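Local coordinates for protein prenylcyclase (Actinoplanes teichomyceticus, PDB 6IJ1) that probably catalyses the cyclisation of a prenyl chain, in a helix-rich fold of the terpene cyclase and protein prenyltransferase kind, at residues Y34-P39 / A289-V294; G188-Y193 / A220-W225; A252-A257 / L337-T342. All blocks are in the same frame, centred on the assembly; numbering follows the deposited sequence.

Contact 1 (Y34-P39 / A289-V294)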
loop_
_atom_site.group_PDB
_atom_site.type_symbol
_atom_site.label_atom_id
_atom_site.label_comp_id
_atom_site.label_asym_id
_atom_site.label_seq_id
_atom_site.Cartn_x
_atom_site.Cartn_y
_atom_site.Cartn_z
ATOM N N TYR A 34 13.086 1.536 0.706
ATOM C CA TYR A 34 13.388 0.172 1.144
ATOM C C TYR A 34 14.811 -0.219 0.749
ATOM O O TYR A 34 15.496 0.501 0.017
ATOM C CB TYR A 34 12.324 -0.871 0.696
ATOM C CG TYR A 34 11.010 -0.691 1.423
ATOM C CD1 TYR A 34 10.049 0.187 0.942
ATOM C CD2 TYR A 34 10.780 -1.367 2.597
ATOM C CE1 TYR A 34 8.834 0.373 1.637
ATOM C CE2 TYR A 34 9.559 -1.176 3.326
ATOM C CZ TYR A 34 8.628 -0.329 2.812
ATOM O OH TYR A 34 7.431 -0.106 3.496
ATOM N N ASP A 35 15.262 -1.326 1.292
ATOM C CA ASP A 35 16.640 -1.752 1.064
ATOM C C ASP A 35 16.734 -3.249 0.996
ATOM O O ASP A 35 17.815 -3.791 1.247
ATOM C CB ASP A 35 17.507 -1.163 2.241
ATOM C CG ASP A 35 18.983 -1.331 2.054
ATOM O OD1 ASP A 35 19.493 -1.014 0.935
ATOM O OD2 ASP A 35 19.630 -1.742 3.070
ATOM N N LEU A 36 15.665 -3.950 0.681
ATOM C CA LEU A 36 15.656 -5.412 0.719
ATOM C C LEU A 36 16.712 -6.020 -0.182
ATOM O O LEU A 36 17.360 -7.005 0.195
ATOM C CB LEU A 36 14.294 -5.924 0.279
ATOM C CG LEU A 36 13.283 -5.560 1.376
ATOM C CD1 LEU A 36 11.916 -5.620 0.769
ATOM C CD2 LEU A 36 13.409 -6.504 2.540
ATOM N N LEU A 37 16.871 -5.465 -1.380
ATOM C CA LEU A 37 17.800 -5.966 -2.386
ATOM C C LEU A 37 18.077 -4.759 -3.262
ATOM O O LEU A 37 17.642 -4.686 -4.422
ATOM C CB LEU A 37 17.180 -7.144 -3.138
ATOM C CG LEU A 37 18.158 -7.924 -4.041
ATOM C CD1 LEU A 37 19.576 -7.967 -3.464
ATOM C CD2 LEU A 37 17.638 -9.330 -4.266
ATOM N N GLY A 38 18.673 -3.764 -2.613
ATOM C CA GLY A 38 18.695 -2.425 -3.210
ATOM C C GLY A 38 17.312 -1.807 -2.992
ATOM O O GLY A 38 16.405 -2.492 -2.482
ATOM N N PRO A 39 17.085 -0.533 -3.335
ATOM C CA PRO A 39 15.778 0.059 -3.116
ATOM C C PRO A 39 14.771 -0.264 -4.229
ATOM O O PRO A 39 15.149 -0.734 -5.269
ATOM C CB PRO A 39 16.102 1.554 -3.128
ATOM C CG PRO A 39 17.258 1.660 -4.091
ATOM C CD PRO A 39 18.060 0.392 -3.900
ATOM N N ALA A 289 6.586 1.800 7.989
ATOM C CA ALA A 289 5.846 0.992 7.019
ATOM C C ALA A 289 6.475 -0.405 7.035
ATOM O O ALA A 289 7.326 -0.751 6.215
ATOM C CB ALA A 289 5.891 1.663 5.635
ATOM N N ARG A 290 6.062 -1.200 8.021
ATOM C CA ARG A 290 6.780 -2.428 8.373
ATOM C C ARG A 290 6.245 -3.568 7.519
ATOM O O ARG A 290 5.104 -4.017 7.699
ATOM C CB ARG A 290 6.634 -2.746 9.872
ATOM C CG ARG A 290 7.140 -1.600 10.797
ATOM C CD ARG A 290 8.585 -1.112 10.440
ATOM N NE ARG A 290 9.635 -1.969 10.968
ATOM C CZ ARG A 290 10.154 -1.855 12.219
ATOM N NH1 ARG A 290 9.678 -1.034 13.066
ATOM N NH2 ARG A 290 11.073 -2.667 12.628
ATOM N N LEU A 291 7.072 -3.984 6.581
ATOM C CA LEU A 291 6.737 -4.964 5.551
ATOM C C LEU A 291 7.345 -6.282 5.986
ATOM O O LEU A 291 8.551 -6.350 6.241
ATOM C CB LEU A 291 7.334 -4.480 4.222
ATOM C CG LEU A 291 6.974 -5.053 2.864
ATOM C CD1 LEU A 291 7.793 -4.245 1.878
ATOM C CD2 LEU A 291 7.440 -6.485 2.894
ATOM N N ARG A 292 6.549 -7.337 6.051
ATOM C CA ARG A 292 7.131 -8.645 6.374
ATOM C C ARG A 292 7.334 -9.422 5.082
ATOM O O ARG A 292 6.364 -9.671 4.336
ATOM C CB ARG A 292 6.284 -9.401 7.383
ATOM C CG ARG A 292 4.843 -9.660 6.988
ATOM C CD ARG A 292 4.061 -10.292 8.145
ATOM N NE ARG A 292 2.690 -10.590 7.767
ATOM C CZ ARG A 292 1.744 -10.936 8.621
ATOM N NH1 ARG A 292 2.029 -11.110 9.937
ATOM N NH2 ARG A 292 0.493 -11.123 8.214
ATOM N N MET A 293 8.589 -9.752 4.800
ATOM C CA MET A 293 8.911 -10.535 3.601
ATOM C C MET A 293 8.625 -12.008 3.910
ATOM O O MET A 293 9.502 -12.787 4.325
ATOM C CB MET A 293 10.370 -10.306 3.180
ATOM C CG MET A 293 10.645 -9.003 2.491
ATOM S SD MET A 293 9.643 -8.851 0.991
ATOM C CE MET A 293 10.143 -10.331 0.151
ATOM N N VAL A 294 7.350 -12.381 3.750
ATOM C CA VAL A 294 6.922 -13.738 4.070
ATOM C C VAL A 294 7.762 -14.735 3.288
ATOM O O VAL A 294 8.140 -14.519 2.134
ATOM C CB VAL A 294 5.438 -13.908 3.687
ATOM C CG1 VAL A 294 4.877 -15.280 4.200
ATOM C CG2 VAL A 294 4.579 -12.806 4.339
#
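Y34 reaches across to the 289-294 segment end-on, its ring pointing lengthwise at the strand segment and its OH giving a hydrogen bond of 2.8 Å to A289 O. The carbonyl oxygen meets the ring at its edge, near the ring plane, whereas seen from the carbonyl the hydroxyl is tilted 29° from the carbonyl plane. The same OH passes within 3.2 Å of A289 CB. L291 approaches from another direction: its CD1 sits over one face of the Y34 ring, 4.3 Å from the centroid and 28° off the normal, as a CH-pi contact. With CG anti to its backbone N (chi1 -167°) and an extended chain, L291 carries this methyl to the ring face, nearest CE2 and CZ.

Two residues on, L36 and M293 make the second point of contact. L36 CD2 rests 3.7 Å from M293 CG, and the methionine chain, bent at both chi2 and chi3, brings SD to 4.0 Å from L36 CD1. M293 is the centre of an inverse gamma turn just after the short strand 291-292. From Y34 to L36 the chain runs in the same sense as 291-293, but the CA atoms of L36 and M293 stay 8.9 Å apart, so every contact from 34-39 is made by a side chain, and one of them ends on a backbone carbonyl, A289 O.

W43 of helix 42-52 also meets the Y34 ring, and L291 pairs by its backbone with A321 in the small sheet. A phenylalanine here has no hydroxyl and would probably leave A289 O without this donor and the ring less firmly fixed along its length. The chemistry is therefore that of a mostly buried apolar seam with one polar tie, which fixes where the ring ends while L291 CD1 covers one face.

Contact 2 (G188-Y193 / A220-W225)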
loop_
_atom_site.group_PDB
_atom_site.type_symbol
_atom_site.label_atom_id
_atom_site.label_comp_id
_atom_site.label_asym_id
_atom_site.label_seq_id
_atom_site.Cartn_x
_atom_site.Cartn_y
_atom_site.Cartn_z
ATOM N N GLY A 188 -14.168 -6.920 11.956
ATOM C CA GLY A 188 -14.263 -5.784 11.055
ATOM C C GLY A 188 -12.999 -5.477 10.245
ATOM O O GLY A 188 -13.065 -4.713 9.289
ATOM N N GLU A 189 -11.863 -6.008 10.650
ATOM C CA GLU A 189 -10.652 -5.745 9.898
ATOM C C GLU A 189 -10.393 -6.778 8.832
ATOM O O GLU A 189 -10.926 -7.894 8.821
ATOM C CB GLU A 189 -9.448 -5.699 10.847
ATOM C CG GLU A 189 -8.835 -7.017 11.224
ATOM C CD GLU A 189 -9.531 -7.720 12.382
ATOM O OE1 GLU A 189 -10.767 -7.550 12.618
ATOM O OE2 GLU A 189 -8.790 -8.471 13.072
ATOM N N TRP A 190 -9.475 -6.420 7.927
ATOM C CA TRP A 190 -8.953 -7.394 6.990
ATOM C C TRP A 190 -7.521 -7.726 7.347
ATOM O O TRP A 190 -6.765 -6.823 7.693
ATOM C CB TRP A 190 -8.949 -6.862 5.565
ATOM C CG TRP A 190 -10.310 -6.863 4.857
ATOM C CD1 TRP A 190 -10.749 -7.848 4.022
ATOM C CD2 TRP A 190 -11.338 -5.854 4.885
ATOM N NE1 TRP A 190 -11.988 -7.527 3.515
ATOM C CE2 TRP A 190 -12.392 -6.324 4.036
ATOM C CE3 TRP A 190 -11.518 -4.664 5.596
ATOM C CZ2 TRP A 190 -13.564 -5.617 3.818
ATOM C CZ3 TRP A 190 -12.685 -3.905 5.346
ATOM C CH2 TRP A 190 -13.696 -4.411 4.465
ATOM N N PRO A 191 -7.112 -8.960 7.173
ATOM C CA PRO A 191 -5.724 -9.330 7.393
ATOM C C PRO A 191 -4.865 -8.943 6.191
ATOM O O PRO A 191 -5.364 -8.682 5.107
ATOM C CB PRO A 191 -5.833 -10.850 7.527
ATOM C CG PRO A 191 -6.882 -11.186 6.530
ATOM C CD PRO A 191 -7.936 -10.120 6.741
ATOM N N ALA A 192 -3.544 -8.913 6.404
ATOM C CA ALA A 192 -2.577 -8.578 5.367
ATOM C C ALA A 192 -1.605 -9.745 5.250
ATOM O O ALA A 192 -1.329 -10.426 6.238
ATOM C CB ALA A 192 -1.772 -7.316 5.706
ATOM N N TYR A 193 -1.076 -9.960 4.046
ATOM C CA TYR A 193 -0.011 -10.934 3.878
ATOM C C TYR A 193 1.344 -10.294 4.085
ATOM O O TYR A 193 2.126 -10.767 4.928
ATOM C CB TYR A 193 -0.108 -11.542 2.475
ATOM C CG TYR A 193 0.850 -12.708 2.214
ATOM C CD1 TYR A 193 0.577 -14.008 2.722
ATOM C CD2 TYR A 193 2.009 -12.518 1.435
ATOM C CE1 TYR A 193 1.457 -15.069 2.407
ATOM C CE2 TYR A 193 2.866 -13.598 1.117
ATOM C CZ TYR A 193 2.559 -14.856 1.635
ATOM O OH TYR A 193 3.441 -15.868 1.296
ATOM N N ALA A 220 -18.745 0.097 7.271
ATOM C CA ALA A 220 -19.179 0.568 8.606
ATOM C C ALA A 220 -18.535 -0.285 9.702
ATOM O O ALA A 220 -18.175 0.274 10.730
ATOM C CB ALA A 220 -20.683 0.530 8.698
ATOM N N ALA A 221 -18.437 -1.597 9.485
ATOM C CA ALA A 221 -17.837 -2.504 10.487
ATOM C C ALA A 221 -16.340 -2.207 10.612
ATOM O O ALA A 221 -15.837 -2.179 11.730
ATOM C CB ALA A 221 -18.080 -3.938 10.099
ATOM N N ALA A 222 -15.673 -1.975 9.486
ATOM C CA ALA A 222 -14.224 -1.685 9.508
ATOM C C ALA A 222 -13.966 -0.343 10.197
ATOM O O ALA A 222 -12.970 -0.231 10.904
ATOM C CB ALA A 222 -13.687 -1.684 8.102
ATOM N N ALA A 223 -14.823 0.647 9.961
ATOM C CA ALA A 223 -14.607 1.971 10.585
ATOM C C ALA A 223 -14.682 1.818 12.102
ATOM O O ALA A 223 -13.911 2.459 12.801
ATOM C CB ALA A 223 -15.626 2.959 10.078
ATOM N N ARG A 224 -15.614 0.997 12.571
ATOM C CA ARG A 224 -15.761 0.783 14.002
ATOM C C ARG A 224 -14.532 0.070 14.575
ATOM O O ARG A 224 -14.037 0.438 15.651
ATOM C CB ARG A 224 -17.025 -0.015 14.305
ATOM C CG ARG A 224 -18.267 0.902 14.259
ATOM C CD ARG A 224 -19.504 0.252 13.638
ATOM N NE ARG A 224 -20.619 1.181 13.885
ATOM C CZ ARG A 224 -20.956 2.168 13.074
ATOM N NH1 ARG A 224 -20.257 2.365 11.931
ATOM N NH2 ARG A 224 -21.989 3.016 13.400
ATOM N N TRP A 225 -14.011 -0.942 13.872
ATOM C CA TRP A 225 -12.781 -1.597 14.321
ATOM C C TRP A 225 -11.652 -0.574 14.427
ATOM O O TRP A 225 -10.915 -0.513 15.445
ATOM C CB TRP A 225 -12.416 -2.711 13.333
ATOM C CG TRP A 225 -11.071 -3.303 13.609
ATOM C CD1 TRP A 225 -10.780 -4.303 14.492
ATOM C CD2 TRP A 225 -9.837 -2.939 12.973
ATOM N NE1 TRP A 225 -9.417 -4.584 14.482
ATOM C CE2 TRP A 225 -8.829 -3.734 13.574
ATOM C CE3 TRP A 225 -9.470 -1.989 12.024
ATOM C CZ2 TRP A 225 -7.465 -3.627 13.209
ATOM C CZ3 TRP A 225 -8.095 -1.896 11.632
ATOM C CH2 TRP A 225 -7.138 -2.746 12.201
#
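G188 presses its bare backbone onto the helix at A222, the two CA atoms only 4.4 Å apart. G188 O receives a CA-H...O contact from A222 CA at 3.2 Å, and the same oxygen accepts a hydrogen bond from Q184 NE2. Any CB at G188 would collide with A221 O and crowd W225 CB, and the positive phi also suits glycine.

E189 follows and crosses the W225 side chain at about a right angle. Its CB lies over the six-membered ring, 3.5 Å from the centroid and 16° off the normal, a close CH-pi contact. Its first torsion sets CG between the backbone N and the carbonyl carbon, and the bend at chi2 folds the carboxylate back along the indole, their planes 9° apart. OE1 comes 3.7 Å from W225 CD1, but its hydrogen bond goes to T187 OG1.

W190 starts away from the helix, yet the far end of its indole returns to set CZ3 3.7 Å from A222 CB. Its NE1 bonds to L180 O and its side chain touches Q184. Q184, G188 and W190 are spaced as in the Gln-x3-Gly-x-Trp pattern, consistent with a QW motif of triterpene cyclases. The loop thus ties the end of helix 173-182 to helix 216-229, with helix 198-209 touching E189, W190 and A222, and helix 158-164 lying against W190.

Contact 3 (A252-A257 / L337-T342)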
loop_
_atom_site.group_PDB
_atom_site.type_symbol
_atom_site.label_atom_id
_atom_site.label_comp_id
_atom_site.label_asym_id
_atom_site.label_seq_id
_atom_site.Cartn_x
_atom_site.Cartn_y
_atom_site.Cartn_z
ATOM N N ALA A 252 -5.328 3.796 10.253
ATOM C CA ALA A 252 -6.560 3.686 11.038
ATOM C C ALA A 252 -7.439 4.903 10.815
ATOM O O ALA A 252 -8.666 4.751 10.678
ATOM C CB ALA A 252 -6.217 3.540 12.539
ATOM N N LEU A 253 -6.858 6.122 10.797
ATOM C CA LEU A 253 -7.634 7.329 10.490
ATOM C C LEU A 253 -8.415 7.140 9.191
ATOM O O LEU A 253 -9.629 7.424 9.117
ATOM C CB LEU A 253 -6.652 8.517 10.414
ATOM C CG LEU A 253 -7.218 9.919 10.266
ATOM C CD1 LEU A 253 -6.095 10.928 10.560
ATOM C CD2 LEU A 253 -7.768 10.182 8.833
ATOM N N ARG A 254 -7.723 6.656 8.158
ATOM C CA ARG A 254 -8.346 6.524 6.836
ATOM C C ARG A 254 -9.456 5.494 6.843
ATOM O O ARG A 254 -10.490 5.743 6.184
ATOM C CB ARG A 254 -7.254 6.126 5.853
ATOM C CG ARG A 254 -6.401 7.302 5.470
ATOM C CD ARG A 254 -5.074 6.913 4.800
ATOM N NE ARG A 254 -5.365 6.226 3.530
ATOM C CZ ARG A 254 -4.412 5.728 2.760
ATOM N NH1 ARG A 254 -3.127 5.846 3.133
ATOM N NH2 ARG A 254 -4.765 5.104 1.644
ATOM N N ALA A 255 -9.343 4.431 7.647
ATOM C CA ALA A 255 -10.415 3.438 7.741
ATOM C C ALA A 255 -11.628 4.029 8.476
ATOM O O ALA A 255 -12.797 3.787 8.083
ATOM C CB ALA A 255 -9.892 2.166 8.409
ATOM N N VAL A 256 -11.383 4.826 9.516
ATOM C CA VAL A 256 -12.516 5.439 10.220
ATOM C C VAL A 256 -13.291 6.320 9.269
ATOM O O VAL A 256 -14.535 6.393 9.338
ATOM C CB VAL A 256 -11.991 6.244 11.417
ATOM C CG1 VAL A 256 -13.200 6.992 12.071
ATOM C CG2 VAL A 256 -11.434 5.343 12.444
ATOM N N ALA A 257 -12.586 7.052 8.409
ATOM C CA ALA A 257 -13.194 8.022 7.514
ATOM C C ALA A 257 -14.111 7.361 6.486
ATOM O O ALA A 257 -14.877 8.102 5.831
ATOM C CB ALA A 257 -12.107 8.853 6.830
ATOM N N LEU A 337 -3.722 12.781 6.222
ATOM C CA LEU A 337 -3.980 14.184 6.628
ATOM C C LEU A 337 -4.933 14.843 5.629
ATOM O O LEU A 337 -5.787 15.609 6.059
ATOM C CB LEU A 337 -2.653 14.927 6.772
ATOM C CG LEU A 337 -1.851 14.527 8.007
ATOM C CD1 LEU A 337 -0.537 15.279 8.067
ATOM C CD2 LEU A 337 -2.655 14.750 9.275
ATOM N N ARG A 338 -4.794 14.520 4.349
ATOM C CA ARG A 338 -5.705 15.085 3.328
ATOM C C ARG A 338 -7.126 14.603 3.626
ATOM O O ARG A 338 -8.043 15.409 3.554
ATOM C CB ARG A 338 -5.228 14.683 1.933
ATOM C CG ARG A 338 -6.206 15.023 0.822
ATOM C CD ARG A 338 -5.939 16.406 0.278
ATOM N NE ARG A 338 -6.075 17.482 1.241
ATOM C CZ ARG A 338 -6.724 18.614 0.998
ATOM N NH1 ARG A 338 -7.285 18.802 -0.182
ATOM N NH2 ARG A 338 -6.817 19.540 1.935
ATOM N N THR A 339 -7.274 13.326 3.966
ATOM C CA THR A 339 -8.597 12.741 4.290
ATOM C C THR A 339 -9.190 13.436 5.520
ATOM O O THR A 339 -10.388 13.686 5.531
ATOM C CB THR A 339 -8.452 11.239 4.538
ATOM O OG1 THR A 339 -8.020 10.676 3.307
ATOM C CG2 THR A 339 -9.739 10.583 4.981
ATOM N N ALA A 340 -8.371 13.714 6.528
ATOM C CA ALA A 340 -8.888 14.375 7.746
ATOM C C ALA A 340 -9.391 15.779 7.398
ATOM O O ALA A 340 -10.446 16.156 7.900
ATOM C CB ALA A 340 -7.821 14.420 8.806
ATOM N N ALA A 341 -8.651 16.502 6.558
ATOM C CA ALA A 341 -9.024 17.882 6.176
ATOM C C ALA A 341 -10.385 17.886 5.471
ATOM O O ALA A 341 -11.184 18.785 5.744
ATOM C CB ALA A 341 -7.952 18.481 5.308
ATOM N N THR A 342 -10.635 16.900 4.614
ATOM C CA THR A 342 -11.903 16.827 3.845
ATOM C C THR A 342 -13.022 16.237 4.707
ATOM O O THR A 342 -14.135 16.786 4.662
ATOM C CB THR A 342 -11.668 16.100 2.519
ATOM O OG1 THR A 342 -11.326 14.757 2.841
ATOM C CG2 THR A 342 -10.550 16.716 1.712
#
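T339 is the residue most covered here, and its methyl group is the part that does the touching. CG2 meets A257 CB at 3.5 Å, tighter than usual van der Waals contact. The T339 side chain is turned with CG2 anti to its backbone N and OG1 beside that N (chi1 -64°). This points the methyl at the opposing segment and lets OG1 bond back to Q335 O, one turn earlier in its own helix.

L253, the second most covered, extends from the facing helix with CG anti to its backbone N. Its CD2 reaches the ground between T339 and A340, 4.3 Å from T339 CG2 and 4.2 Å from A340 CB, so one branch touches both residues, though loosely. R254 adds only its aliphatic part, with CG 4.3 Å from T339 OG1. Its guanidinium leads elsewhere, to a salt bridge with E207 of helix 198-209, and a bound imidazole, probably from the crystallisation liquor, lies about 4 Å from the side chain.

No hydrogen bond crosses the contact: A257 and T339 meet through small groups and L253 spans the remaining distance, with the segment axes 9.4 Å apart at closest approach. I268 of helix 265-278 packs on both A257 and A340, covering the junction. The two helices point broadly the same way, at 35°, and E207 brings a third helix to the same cluster. Such side-by-side helices of like direction, with helix 265-278 between them in the chain, are consistent with the inner ring of an alpha-alpha barrel, the fold of terpene cyclases and protein prenyltransferase beta subunits.

Overall arrangement
Contacts 1 and 2 have centres about 24 Å apart yet touch: R292 gives probable hydrogen bonds to A192 O and Y193 O, joining the small sheet to the 188-193 loop. The centres of contacts 2 and 3 are about 15 Å apart, and they touch where A223 of helix 216-229 packs against the backbone of helix 246-256, the next helix in the chain. Contacts 1 and 3 are about 26 Å apart between centres, on opposite sides of the chain's centre. Contact 2 falls between the segments of contact 1 and closes before contact 3 opens; the segments of contacts 1 and 3 alternate. Contact 1 alone brings an N-terminal loop against a late segment, consistent with a closed helical barrel.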